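Local coordinates for protein tyrosinase (Aspergillus oryzae, PDB 6JU8) that probably oxidises L-tyrosine and L-dopa to L-dopaquinone with molecular oxygen at a pair of copper ions, as other tyrosinases do, at residues Ser63-Ala68 and Tyr213-Gln218; Asp166-Pro171 and Pro281-Met286; Ile172-Pro177 and Asp369-Leu374; Phe227-Asp232 and Trp355-Met360; Asp275-Val280 and Thr287-Thr292. The protein carries 1 engineered substitution. All blocks are in the same frame, centred on the assembly; numbering follows the deposited sequence. Where two conformers were deposited one is given.

How the interactions relate
All five contacts lie in the central tyrosinase domain. Interactions 1, 2 and 3 cross one another along the chain, because their segments alternate. Interaction 1 touches interaction 4 through the two-stranded sheet 218-222/225-229, and interaction 3 through Tyr64, which meets Trp373. Ile371 of interaction 3 packs on Leu170 and Pro171 of interaction 2 and on Met360 of interaction 4, which puts interaction 3 between the two. Interactions 2 and 5 share helix 283-292, with centres 14 Å apart. The first four therefore link loops, helix starts and strands from distant parts of the sequence around the di-copper site, and the fifth joins a surface loop to helix 283-292, away from the coppers.

Interaction 1: Ser63-Ala68 and Tyr213-Gln218; sequences SYFRLA and YAITSQ
With CG trans to its backbone N (chi1 -178°), Phe65 sends its ring out toward Tyr213 and Ile215, while two successive bends in the Arg66 chain bring its guanidinium beside the Tyr213 phenol. The contact packs the short helix 64-69 of the central tyrosinase domain, close in sequence to the copper ligand His71, against the loop that leads into strand 218-222. A flat aromatic side chain suits position 65 because it can meet a carbonyl oxygen and a methyl at the same time: Phe65 CZ lies 3.5 Å from the carbonyl oxygen Tyr213 O and 4.0 Å from Ile215 CD1. Arg66 uses both its aliphatic and its polar parts. Its CD packs 3.5 Å from Tyr213 CE1, and the phenol oxygen sits over one face of the guanidinium, with Tyr213 OH 3.3 Å from Arg66 NH1. The angle is too poor for a hydrogen bond, so this is a packing contact, the guanidinium and ring planes inclined at 38°. The N-H groups of Arg66 point to other partners: NH2 forms a salt bridge with Glu77, and NH1 donates to Leu58 O, which fixes the guanidinium against the tyrosine. A small hydroxyl residue suits the N-cap, where Ser63 OG accepts the backbone hydrogen bond of Arg66 N at 3.2 Å.

Interaction 2: Asp166-Pro171 and Pro281-Met286; sequences DELRLP and PTLQDM
Leu168, in an irregular loop, meets the first turn of helix 283-292 through Leu283 and Gln284. The approach to this turn begins at Pro281, whose carbonyl accepts from Trp270 NE1. Thr282 is the N-cap: its OG1 takes the hydrogen bond of Asp285 N at 3.0 Å, a nearly straight bond (164°) that satisfies an N-H left over at the helix start. Leu283 carries the contact. With CG anti to its backbone N (chi1 175°), it offers CB and CD2 to the tip of Leu168, whose CD1 lies 3.7 Å from Leu283 CB and 3.9 Å from Leu283 CD2; leucine suits both places, since its branched end makes a purely apolar fit. Gln284 follows, its backbone N 4.3 Å from Leu168 CD1; its extended side chain carries NE2 to Ala153 O, so this buried amide has a partner. Met286 closes the turn by donating its backbone N to Thr282 O. The loop is itself held, since Leu168 O accepts from Asn266 ND2 of helix 258-267. Leu283 also packs on Ile331 and Val335 of helix 328-340, which bears the ligands His332 and His336; the contact thus belongs to the outer packing of the type 3 copper site of tyrosinases.

Interaction 3: Ile172-Pro177 and Asp369-Leu374; sequences ILVTMP and DPIFWL
The 3-10 turn 173-175 brings Val174 up to the beginning of helix 371-389, the CA atoms of Val174 and Ile371 standing 7.0 Å apart. Val174 divides its two methyls between two helix residues: CG1 lies 4.1 Å from Ile371 CD1, and CG2 lies 3.8 Å from Leu374 CD1. Its side chain crosses that of Ile371 at about a right angle but runs past that of Leu374 in the opposite direction, and a beta-branched residue suits a place where two neighbours one helical turn apart must both be met. Ile371, with CG1 trans to its backbone N (chi1 -158°), extends its long branch toward the valine. Each turn has a local bond of its own. Ile172 O accepts from Thr175 OG1 and Thr175 N, both arriving from one face of its plane. Asp369, ahead of the turn into the helix, makes a capping bond, its OD1 accepting from Ile371 N at 2.9 Å; its other carboxylate oxygen pairs with Lys239. The second subunit packs its Val250 on Ile172 and Thr175. Phe372 lies edge-to-face with His71. The valine thus packs on the first turn of the helix that carries His376, a ligand of the di-copper site.

Interaction 4: Phe227-Asp232 and Trp355-Met360; sequences FDLPFD and WGAGHM
A water molecule joins Phe231 to His359: it donates to Phe231 O at 2.8 Å and lies in the plane of the imidazole, 2.8 Å from His359 NE2. The same two residues meet directly as an edge-to-face aromatic pair, with ring centroids 4.5 Å apart and planes at 56°. The CD1 and CE1 edge of Phe231 stands over one face of His359, CD1 being 3.4 Å from His359 NE2 and displaced toward the rim of the imidazole. Both side chains have CG trans to the carbonyl carbon and slide past each other in opposite directions, which lets the edge of one ring settle on the other. At its far end, Phe231 CZ comes 3.9 Å from Gly358 O, which lies at the ring edge near its plane. Nearer the strands, Leu229 CD2, in one of two conformers, makes a loose contact with Ala357 CB at 4.4 Å, so a large apolar residue on strand 225-229 faces a small one on strand 356-357. Between Leu229 and Phe231, Pro230 forms an inverse gamma turn that redirects the chain. Next to His359, Met360 O accepts from ND1 of His336, consistent with that ligand presenting its other nitrogen to copper. Water at the edge and phenyl over the face would together restrict rotation of the His359 imidazole.

Interaction 5: Asp275-Val280 and Thr287-Thr292; sequences DGWDSV and TFRLLT
Asp278 and Arg289 come together from opposite directions in a two-pronged salt bridge, their carboxylate and guanidinium planes 24° apart. Arg289 NH2 donates to the syn lone pair of Asp278 OD2 at 3.1 Å; a second bond, from NH1 to Asp278 OD1 at 2.9 Å, is straighter, although the position of OD1 is less certain. Arginine suits this place because its extended chain spans the distance from helix to loop and its planar head can meet both oxygens. Beside the pair, Ser279 OG lies 3.2 Å from Arg289 NH2, and the Trp277 ring approaches obliquely, CZ3 being 4.3 Å from Arg289 NH1. Further out, Asp285 OD2 forms a salt bridge with Arg289 NE and Asn324 O takes NH1, while Asn324 OD1 accepts from Asp278 N, so one asparagine steadies both partners. Helix 283-292 turns Arg289 toward this surface loop, while Leu290 packs on helix 328-340, Leu291 on helix 371-389 and Phe288 on helix 448-456.

Interaction 1: Ser63-Ala68 and Tyr213-Gln218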
# COMPACT_ATOMS: atom_id res chain seq x y z
N SER A 63 26.49 -4.09 -0.92
CA SER A 63 25.14 -3.90 -1.46
C SER A 63 24.13 -3.90 -0.33
O SER A 63 24.36 -4.50 0.74
CB SER A 63 24.78 -4.99 -2.46
OG SER A 63 24.78 -6.28 -1.84
N TYR A 64 22.96 -3.30 -0.56
CA TYR A 64 21.93 -3.35 0.48
C TYR A 64 21.56 -4.77 0.87
O TYR A 64 21.45 -5.12 2.05
CB TYR A 64 20.69 -2.59 -0.02
CG TYR A 64 19.62 -2.45 1.06
CD1 TYR A 64 19.61 -1.36 1.93
CD2 TYR A 64 18.64 -3.43 1.20
CE1 TYR A 64 18.64 -1.24 2.90
CE2 TYR A 64 17.66 -3.32 2.18
CZ TYR A 64 17.68 -2.23 3.03
OH TYR A 64 16.70 -2.13 4.00
N PHE A 65 21.37 -5.63 -0.14
CA PHE A 65 20.99 -7.00 0.13
C PHE A 65 22.01 -7.65 1.07
O PHE A 65 21.68 -8.31 2.05
CB PHE A 65 20.86 -7.83 -1.15
CG PHE A 65 20.42 -9.25 -0.87
CD1 PHE A 65 21.32 -10.21 -0.43
CD2 PHE A 65 19.07 -9.60 -1.04
CE1 PHE A 65 20.91 -11.51 -0.15
CE2 PHE A 65 18.66 -10.89 -0.75
CZ PHE A 65 19.57 -11.84 -0.33
N ARG A 66 23.31 -7.50 0.76
CA ARG A 66 24.31 -8.17 1.57
C ARG A 66 24.44 -7.55 2.95
O ARG A 66 24.73 -8.27 3.92
CB ARG A 66 25.65 -8.19 0.84
CG ARG A 66 25.68 -9.02 -0.43
CD ARG A 66 25.62 -10.52 -0.18
NE ARG A 66 26.65 -11.00 0.76
CZ ARG A 66 27.92 -11.16 0.45
NH1 ARG A 66 28.38 -10.86 -0.76
NH2 ARG A 66 28.79 -11.59 1.37
N LEU A 67 24.28 -6.24 3.09
CA LEU A 67 24.29 -5.62 4.41
C LEU A 67 23.12 -6.07 5.27
O LEU A 67 23.30 -6.45 6.43
CB LEU A 67 24.28 -4.09 4.27
CG LEU A 67 25.55 -3.52 3.65
CD1 LEU A 67 25.34 -2.06 3.30
CD2 LEU A 67 26.72 -3.68 4.64
N ALA A 68 21.91 -6.10 4.69
CA ALA A 68 20.76 -6.67 5.37
C ALA A 68 20.96 -8.15 5.67
O ALA A 68 20.50 -8.66 6.70
CB ALA A 68 19.52 -6.48 4.52
N TYR A 213 22.28 -17.29 -1.93
CA TYR A 213 21.59 -16.11 -1.43
C TYR A 213 20.07 -16.24 -1.41
O TYR A 213 19.42 -15.30 -0.95
CB TYR A 213 21.94 -14.88 -2.28
CG TYR A 213 23.42 -14.60 -2.23
CD1 TYR A 213 24.00 -14.17 -1.04
CD2 TYR A 213 24.25 -14.77 -3.33
CE1 TYR A 213 25.34 -13.92 -0.93
CE2 TYR A 213 25.61 -14.52 -3.24
CZ TYR A 213 26.15 -14.09 -2.04
OH TYR A 213 27.50 -13.82 -1.93
N ALA A 214 19.50 -17.33 -1.90
CA ALA A 214 18.04 -17.44 -1.93
C ALA A 214 17.45 -17.38 -0.52
O ALA A 214 17.95 -17.98 0.44
CB ALA A 214 17.62 -18.75 -2.60
N ILE A 215 16.37 -16.60 -0.39
CA ILE A 215 15.62 -16.45 0.85
C ILE A 215 14.56 -17.54 0.89
O ILE A 215 13.71 -17.61 0.01
CB ILE A 215 14.94 -15.07 0.92
CG1 ILE A 215 15.92 -13.90 0.77
CG2 ILE A 215 14.10 -14.92 2.19
CD1 ILE A 215 16.89 -13.73 1.92
N THR A 216 14.58 -18.41 1.90
CA THR A 216 13.56 -19.43 2.06
C THR A 216 12.33 -18.87 2.77
O THR A 216 12.35 -17.79 3.33
CB THR A 216 14.09 -20.62 2.86
OG1 THR A 216 14.42 -20.21 4.19
CG2 THR A 216 15.38 -21.16 2.23
N SER A 217 11.26 -19.66 2.76
CA SER A 217 10.20 -19.44 3.73
C SER A 217 10.80 -19.52 5.14
O SER A 217 11.89 -20.06 5.36
CB SER A 217 9.06 -20.43 3.58
OG SER A 217 9.45 -21.77 3.84
N GLN A 218 10.08 -18.94 6.10
CA GLN A 218 10.56 -18.84 7.47
C GLN A 218 9.49 -19.29 8.45
O GLN A 218 8.38 -18.76 8.52
CB GLN A 218 10.95 -17.38 7.75
CG GLN A 218 11.97 -16.84 6.76
CD GLN A 218 13.32 -17.52 6.83
OE1 GLN A 218 13.75 -18.05 7.86
NE2 GLN A 218 14.06 -17.46 5.72

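Interaction 2: Asp166-Pro171 and Pro281-Met286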
# COMPACT_ATOMS: atom_id res chain seq x y z
N ASP A 166 -1.21 13.35 18.58
CA ASP A 166 -2.01 12.50 19.44
C ASP A 166 -1.77 11.02 19.18
O ASP A 166 -2.30 10.15 19.88
CB ASP A 166 -3.49 12.83 19.19
CG ASP A 166 -3.94 12.66 17.75
OD1 ASP A 166 -3.11 12.71 16.81
OD2 ASP A 166 -5.18 12.47 17.54
N GLU A 167 -1.03 10.68 18.12
CA GLU A 167 -0.89 9.42 17.41
C GLU A 167 0.58 9.06 17.19
O GLU A 167 1.33 9.89 16.65
CB GLU A 167 -1.55 9.47 16.01
CG GLU A 167 -1.68 8.13 15.32
CD GLU A 167 -2.08 8.12 13.86
OE1 GLU A 167 -2.08 9.16 13.16
OE2 GLU A 167 -2.41 7.02 13.32
N LEU A 168 1.04 7.85 17.53
CA LEU A 168 2.33 7.38 17.05
C LEU A 168 2.19 7.00 15.58
O LEU A 168 1.14 6.53 15.14
CB LEU A 168 2.76 6.18 17.89
CG LEU A 168 2.78 6.37 19.41
CD1 LEU A 168 3.13 5.04 20.08
CD2 LEU A 168 3.79 7.45 19.78
N ARG A 169 3.24 7.20 14.80
CA ARG A 169 3.14 6.94 13.37
C ARG A 169 4.46 6.44 12.82
O ARG A 169 5.54 6.87 13.27
CB ARG A 169 2.81 8.21 12.58
CG ARG A 169 1.44 8.83 12.92
CD ARG A 169 1.22 10.01 11.98
NE ARG A 169 0.10 10.84 12.41
CZ ARG A 169 -0.12 12.05 11.90
NH1 ARG A 169 0.72 12.53 10.98
NH2 ARG A 169 -1.17 12.76 12.32
N LEU A 170 4.39 5.60 11.78
CA LEU A 170 5.60 5.43 10.96
C LEU A 170 6.11 6.76 10.42
O LEU A 170 5.35 7.71 10.21
CB LEU A 170 5.32 4.52 9.76
CG LEU A 170 4.86 3.10 10.03
CD1 LEU A 170 4.83 2.25 8.76
CD2 LEU A 170 5.66 2.41 11.11
N PRO A 171 7.40 6.88 10.13
CA PRO A 171 7.92 8.14 9.56
C PRO A 171 7.17 8.57 8.31
O PRO A 171 6.83 7.75 7.44
CB PRO A 171 9.35 7.76 9.13
CG PRO A 171 9.72 6.66 10.08
CD PRO A 171 8.45 5.85 10.27
N PRO A 281 0.42 -0.47 29.56
CA PRO A 281 0.91 0.81 29.07
C PRO A 281 0.80 0.94 27.56
O PRO A 281 0.88 -0.03 26.83
CB PRO A 281 2.39 0.82 29.48
CG PRO A 281 2.46 -0.19 30.58
CD PRO A 281 1.53 -1.29 30.14
N THR A 282 0.66 2.19 27.13
CA THR A 282 0.87 2.50 25.72
C THR A 282 2.35 2.34 25.34
O THR A 282 3.21 2.19 26.24
CB THR A 282 0.45 3.94 25.44
OG1 THR A 282 1.30 4.82 26.18
CG2 THR A 282 -1.00 4.21 25.85
N LEU A 283 2.65 2.36 24.04
CA LEU A 283 4.06 2.29 23.65
C LEU A 283 4.83 3.49 24.20
O LEU A 283 5.98 3.33 24.61
CB LEU A 283 4.20 2.15 22.14
CG LEU A 283 5.62 2.18 21.57
CD1 LEU A 283 6.52 1.11 22.18
CD2 LEU A 283 5.54 2.02 20.04
N GLN A 284 4.22 4.69 24.20
CA GLN A 284 4.97 5.84 24.75
C GLN A 284 5.24 5.64 26.24
O GLN A 284 6.34 5.93 26.74
CB GLN A 284 4.21 7.14 24.51
CG GLN A 284 4.94 8.36 25.04
CD GLN A 284 4.21 9.64 24.66
OE1 GLN A 284 3.45 10.14 25.47
NE2 GLN A 284 4.42 10.13 23.45
N ASP A 285 4.20 5.22 26.97
CA ASP A 285 4.43 5.06 28.42
C ASP A 285 5.42 3.95 28.72
O ASP A 285 6.22 4.05 29.66
CB ASP A 285 3.09 4.82 29.13
CG ASP A 285 3.31 4.85 30.64
OD1 ASP A 285 3.93 5.80 31.15
OD2 ASP A 285 2.84 3.92 31.30
N MET A 286 5.35 2.86 27.94
CA MET A 286 6.32 1.77 28.20
C MET A 286 7.73 2.27 28.00
O MET A 286 8.67 1.91 28.74
CB MET A 286 6.02 0.57 27.28
CG MET A 286 6.71 -0.69 27.74
SD MET A 286 5.94 -1.41 29.20
CE MET A 286 4.64 -2.37 28.40

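Interaction 3: Ile172-Pro177 and Asp369-Leu374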
# COMPACT_ATOMS: atom_id res chain seq x y z
N ILE A 172 7.00 9.88 8.20
CA ILE A 172 6.44 10.46 6.96
C ILE A 172 7.10 9.83 5.74
O ILE A 172 6.44 9.34 4.81
CB ILE A 172 6.62 11.98 6.94
CG1 ILE A 172 5.90 12.70 8.09
CG2 ILE A 172 6.16 12.54 5.61
CD1 ILE A 172 6.42 14.11 8.36
N LEU A 173 8.43 9.90 5.74
CA LEU A 173 9.14 9.56 4.50
C LEU A 173 8.99 8.08 4.20
O LEU A 173 9.00 7.67 3.04
CB LEU A 173 10.61 10.01 4.66
CG LEU A 173 11.52 9.78 3.48
CD1 LEU A 173 11.00 10.49 2.23
CD2 LEU A 173 12.93 10.29 3.80
N VAL A 174 8.86 7.23 5.23
CA VAL A 174 8.71 5.79 4.98
C VAL A 174 7.41 5.48 4.25
O VAL A 174 7.30 4.45 3.56
CB VAL A 174 8.84 5.07 6.33
CG1 VAL A 174 8.17 3.73 6.38
CG2 VAL A 174 10.32 4.92 6.72
N THR A 175 6.40 6.35 4.39
CA THR A 175 5.08 6.08 3.83
C THR A 175 4.91 6.67 2.44
O THR A 175 3.82 6.53 1.90
CB THR A 175 3.95 6.57 4.75
OG1 THR A 175 3.94 8.01 4.84
CG2 THR A 175 4.11 5.98 6.14
N MET A 176 5.94 7.26 1.87
CA MET A 176 5.85 7.91 0.55
C MET A 176 6.47 7.05 -0.54
O MET A 176 7.67 6.73 -0.52
CB MET A 176 6.64 9.24 0.60
CG MET A 176 5.98 10.32 1.42
SD MET A 176 7.08 11.68 1.81
CE MET A 176 7.71 12.07 0.17
N PRO A 177 5.71 6.60 -1.53
CA PRO A 177 6.33 5.78 -2.59
C PRO A 177 7.37 6.54 -3.41
O PRO A 177 8.33 5.93 -3.90
CB PRO A 177 5.14 5.38 -3.46
CG PRO A 177 3.92 5.57 -2.61
CD PRO A 177 4.24 6.68 -1.65
N ASP A 369 13.71 -4.63 5.22
CA ASP A 369 12.82 -3.48 5.16
C ASP A 369 13.60 -2.24 5.56
O ASP A 369 14.15 -2.26 6.68
CB ASP A 369 11.62 -3.67 6.08
CG ASP A 369 10.57 -2.58 5.90
OD1 ASP A 369 10.99 -1.40 5.75
OD2 ASP A 369 9.36 -2.90 5.96
N PRO A 370 13.70 -1.20 4.75
CA PRO A 370 14.52 -0.04 5.13
C PRO A 370 14.17 0.60 6.46
O PRO A 370 15.02 1.27 7.06
CB PRO A 370 14.27 0.94 3.96
CG PRO A 370 14.04 0.00 2.79
CD PRO A 370 13.16 -1.09 3.35
N ILE A 371 12.93 0.46 6.96
CA ILE A 371 12.63 1.00 8.28
C ILE A 371 13.40 0.29 9.40
O ILE A 371 13.55 0.85 10.49
CB ILE A 371 11.12 0.99 8.59
CG1 ILE A 371 10.79 2.02 9.68
CG2 ILE A 371 10.63 -0.41 8.92
CD1 ILE A 371 9.32 2.14 10.01
N PHE A 372 13.86 -0.93 9.17
CA PHE A 372 14.66 -1.67 10.15
C PHE A 372 15.72 -0.77 10.76
O PHE A 372 15.93 -0.72 11.98
CB PHE A 372 15.33 -2.88 9.47
CG PHE A 372 16.29 -3.61 10.36
CD1 PHE A 372 17.62 -3.21 10.44
CD2 PHE A 372 15.85 -4.70 11.12
CE1 PHE A 372 18.50 -3.89 11.28
CE2 PHE A 372 16.72 -5.38 11.94
CZ PHE A 372 18.04 -4.97 12.00
N TRP A 373 16.46 -0.07 9.91
CA TRP A 373 17.63 0.67 10.35
C TRP A 373 17.24 1.91 11.14
O TRP A 373 17.96 2.33 12.03
CB TRP A 373 18.42 1.07 9.09
CG TRP A 373 18.68 -0.10 8.18
CD1 TRP A 373 17.92 -0.48 7.10
CD2 TRP A 373 19.78 -1.03 8.24
NE1 TRP A 373 18.47 -1.60 6.50
CE2 TRP A 373 19.62 -1.94 7.19
CE3 TRP A 373 20.89 -1.17 9.10
CZ2 TRP A 373 20.52 -2.97 6.96
CZ3 TRP A 373 21.79 -2.20 8.87
CH2 TRP A 373 21.60 -3.11 7.80
N LEU A 374 16.09 2.48 10.79
CA LEU A 374 15.57 3.66 11.51
C LEU A 374 15.04 3.29 12.88
O LEU A 374 15.27 4.01 13.86
CB LEU A 374 14.47 4.30 10.65
CG LEU A 374 14.83 4.64 9.21
CD1 LEU A 374 13.62 5.26 8.51
CD2 LEU A 374 16.04 5.56 9.10

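Interaction 4: Phe227-Asp232 and Trp355-Met360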
# COMPACT_ATOMS: atom_id res chain seq x y z
N PHE A 227 3.65 -21.98 11.04
CA PHE A 227 3.36 -21.45 9.71
C PHE A 227 4.67 -21.14 9.00
O PHE A 227 5.58 -20.60 9.63
CB PHE A 227 2.50 -20.18 9.80
CG PHE A 227 1.14 -20.53 10.37
CD1 PHE A 227 0.09 -20.95 9.57
CD2 PHE A 227 0.97 -20.48 11.74
CE1 PHE A 227 -1.12 -21.33 10.14
CE2 PHE A 227 -0.24 -20.86 12.30
CZ PHE A 227 -1.28 -21.27 11.51
N ASP A 228 4.74 -21.47 7.72
CA ASP A 228 5.88 -21.11 6.90
C ASP A 228 5.61 -19.80 6.17
O ASP A 228 4.90 -19.71 5.16
CB ASP A 228 6.19 -22.25 5.93
CG ASP A 228 6.58 -23.53 6.66
OD1 ASP A 228 7.47 -23.46 7.52
OD2 ASP A 228 5.99 -24.60 6.39
N LEU A 229 6.13 -18.71 6.74
CA LEU A 229 5.89 -17.38 6.13
C LEU A 229 6.54 -17.35 4.78
O LEU A 229 7.74 -17.65 4.69
CB LEU A 229 6.51 -16.31 7.05
CG LEU A 229 5.96 -16.25 8.48
CD1 LEU A 229 6.64 -15.14 9.27
CD2 LEU A 229 4.46 -16.03 8.40
N PRO A 230 5.79 -17.04 3.72
CA PRO A 230 6.30 -17.25 2.35
C PRO A 230 7.21 -16.17 1.79
O PRO A 230 7.01 -15.67 0.67
CB PRO A 230 5.01 -17.32 1.52
CG PRO A 230 4.05 -16.41 2.26
CD PRO A 230 4.37 -16.64 3.72
N PHE A 231 8.26 -15.83 2.53
CA PHE A 231 9.21 -14.79 2.11
C PHE A 231 9.96 -15.22 0.86
O PHE A 231 10.46 -14.33 0.16
CB PHE A 231 10.16 -14.46 3.26
CG PHE A 231 9.44 -13.79 4.40
CD1 PHE A 231 8.76 -12.60 4.25
CD2 PHE A 231 9.43 -14.38 5.66
CE1 PHE A 231 8.13 -11.98 5.30
CE2 PHE A 231 8.83 -13.75 6.73
CZ PHE A 231 8.20 -12.53 6.58
N ASP A 232 10.04 -16.51 0.54
CA ASP A 232 10.60 -16.94 -0.73
C ASP A 232 9.79 -16.48 -1.93
O ASP A 232 10.32 -16.40 -3.04
CB ASP A 232 10.73 -18.48 -0.74
CG ASP A 232 9.46 -19.24 -0.41
OD1 ASP A 232 8.63 -18.78 0.39
OD2 ASP A 232 9.25 -20.34 -1.00
N TRP A 355 -4.94 -8.26 10.89
CA TRP A 355 -4.43 -9.40 10.12
C TRP A 355 -3.40 -8.97 9.09
O TRP A 355 -3.57 -7.95 8.41
CB TRP A 355 -5.62 -10.04 9.39
CG TRP A 355 -5.36 -11.33 8.68
CD1 TRP A 355 -4.33 -12.22 8.82
CD2 TRP A 355 -6.24 -11.87 7.68
NE1 TRP A 355 -4.48 -13.29 7.96
CE2 TRP A 355 -5.67 -13.09 7.25
CE3 TRP A 355 -7.44 -11.43 7.11
CZ2 TRP A 355 -6.26 -13.88 6.27
CZ3 TRP A 355 -8.04 -12.22 6.13
CH2 TRP A 355 -7.46 -13.43 5.72
N GLY A 356 -2.32 -9.73 8.99
CA GLY A 356 -1.35 -9.69 7.92
C GLY A 356 0.07 -9.79 8.43
O GLY A 356 0.36 -9.33 9.55
N ALA A 357 0.94 -10.38 7.62
CA ALA A 357 2.33 -10.55 8.04
C ALA A 357 3.29 -9.86 7.07
O ALA A 357 2.98 -9.66 5.89
CB ALA A 357 2.69 -12.02 8.13
N GLY A 358 4.48 -9.55 7.55
CA GLY A 358 5.47 -8.91 6.69
C GLY A 358 6.84 -8.92 7.36
O GLY A 358 7.03 -9.37 8.48
N HIS A 359 7.81 -8.41 6.60
CA HIS A 359 9.21 -8.66 6.87
C HIS A 359 9.64 -8.26 8.27
O HIS A 359 10.38 -9.00 8.92
CB HIS A 359 10.08 -7.95 5.81
CG HIS A 359 9.95 -8.67 4.48
ND1 HIS A 359 8.77 -8.64 3.75
CD2 HIS A 359 10.80 -9.44 3.77
CE1 HIS A 359 8.92 -9.39 2.68
NE2 HIS A 359 10.14 -9.89 2.64
N MET A 360 9.22 -7.08 8.73
CA MET A 360 9.74 -6.58 9.99
C MET A 360 9.41 -7.47 11.19
O MET A 360 10.08 -7.36 12.23
CB MET A 360 9.30 -5.13 10.27
CG MET A 360 10.24 -4.12 9.62
SD MET A 360 11.79 -3.91 10.54
CE MET A 360 11.19 -2.97 11.96
O HOH W 1 11.43 -11.86 1.08

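Interaction 5: Asp275-Val280 and Thr287-Thr292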
# COMPACT_ATOMS: atom_id res chain seq x y z
N ASP A 275 -0.50 -10.11 32.78
CA ASP A 275 -1.42 -10.39 33.89
C ASP A 275 -0.76 -9.91 35.18
O ASP A 275 0.42 -10.18 35.44
CB ASP A 275 -1.75 -11.88 33.92
CG ASP A 275 -2.91 -12.31 34.76
OD1 ASP A 275 -3.86 -11.52 35.01
OD2 ASP A 275 -2.92 -13.49 35.20
N GLY A 276 -1.50 -9.18 36.03
CA GLY A 276 -0.93 -8.75 37.31
C GLY A 276 -0.27 -7.39 37.25
O GLY A 276 0.10 -6.83 38.28
N TRP A 277 -0.12 -6.80 36.05
CA TRP A 277 0.48 -5.48 35.93
C TRP A 277 -0.43 -4.38 36.47
O TRP A 277 -1.64 -4.56 36.52
CB TRP A 277 0.82 -5.15 34.48
CG TRP A 277 2.14 -5.70 34.02
CD1 TRP A 277 2.66 -6.94 34.21
CD2 TRP A 277 3.12 -4.96 33.27
NE1 TRP A 277 3.91 -7.03 33.62
CE2 TRP A 277 4.21 -5.82 33.04
CE3 TRP A 277 3.16 -3.64 32.78
CZ2 TRP A 277 5.34 -5.41 32.34
CZ3 TRP A 277 4.29 -3.25 32.08
CH2 TRP A 277 5.36 -4.13 31.87
N ASP A 278 0.18 -3.26 36.83
CA ASP A 278 -0.57 -2.12 37.34
C ASP A 278 -1.53 -1.60 36.28
O ASP A 278 -2.62 -1.14 36.60
CB ASP A 278 0.34 -0.98 37.81
CG ASP A 278 1.23 -0.35 36.76
OD1 ASP A 278 2.03 -1.06 36.11
OD2 ASP A 278 1.17 0.89 36.56
N SER A 279 -1.12 -1.68 35.03
CA SER A 279 -1.85 -1.18 33.88
C SER A 279 -1.22 -1.82 32.64
O SER A 279 -0.16 -2.44 32.76
CB SER A 279 -1.79 0.34 33.75
OG SER A 279 -0.46 0.77 33.53
N VAL A 280 -1.88 -1.66 31.52
CA VAL A 280 -1.29 -2.05 30.24
C VAL A 280 -0.86 -0.78 29.54
O VAL A 280 -1.72 -0.04 29.06
CB VAL A 280 -2.34 -2.80 29.39
CG1 VAL A 280 -1.77 -3.04 28.00
CG2 VAL A 280 -2.72 -4.09 30.10
N THR A 287 7.93 3.11 26.99
CA THR A 287 9.25 3.69 26.69
C THR A 287 9.66 4.63 27.80
O THR A 287 10.82 4.65 28.28
CB THR A 287 9.19 4.39 25.32
OG1 THR A 287 8.87 3.40 24.32
CG2 THR A 287 10.56 4.95 24.96
N PHE A 288 8.74 5.47 28.28
CA PHE A 288 9.00 6.32 29.44
C PHE A 288 9.44 5.52 30.65
O PHE A 288 10.42 5.87 31.31
CB PHE A 288 7.73 7.12 29.77
CG PHE A 288 7.90 8.07 30.93
CD1 PHE A 288 8.63 9.24 30.83
CD2 PHE A 288 7.34 7.74 32.15
CE1 PHE A 288 8.79 10.09 31.92
CE2 PHE A 288 7.46 8.60 33.22
CZ PHE A 288 8.18 9.79 33.13
N ARG A 289 8.74 4.42 30.93
CA ARG A 289 9.11 3.59 32.08
C ARG A 289 10.51 3.00 31.89
O ARG A 289 11.28 2.89 32.84
CB ARG A 289 8.07 2.47 32.20
CG ARG A 289 6.71 2.97 32.70
CD ARG A 289 5.71 1.81 32.74
NE ARG A 289 4.39 2.31 33.11
CZ ARG A 289 3.49 1.66 33.82
NH1 ARG A 289 3.72 0.44 34.27
NH2 ARG A 289 2.33 2.24 34.08
N LEU A 290 10.86 2.62 30.66
CA LEU A 290 12.19 2.06 30.39
C LEU A 290 13.28 3.04 30.77
O LEU A 290 14.31 2.67 31.32
CB LEU A 290 12.33 1.72 28.90
CG LEU A 290 13.72 1.16 28.52
CD1 LEU A 290 13.96 -0.21 29.11
CD2 LEU A 290 13.87 1.14 27.00
N LEU A 291 13.05 4.31 30.44
CA LEU A 291 14.07 5.33 30.61
C LEU A 291 14.11 5.92 32.01
O LEU A 291 15.11 6.58 32.35
CB LEU A 291 13.84 6.47 29.59
CG LEU A 291 13.90 6.05 28.12
CD1 LEU A 291 13.58 7.22 27.22
CD2 LEU A 291 15.27 5.44 27.76
N THR A 292 13.07 5.70 32.82
CA THR A 292 12.99 6.39 34.10
C THR A 292 12.89 5.45 35.30
O THR A 292 12.96 5.95 36.43
CB THR A 292 11.77 7.35 34.14
OG1 THR A 292 10.57 6.60 33.94
CG2 THR A 292 11.89 8.41 33.06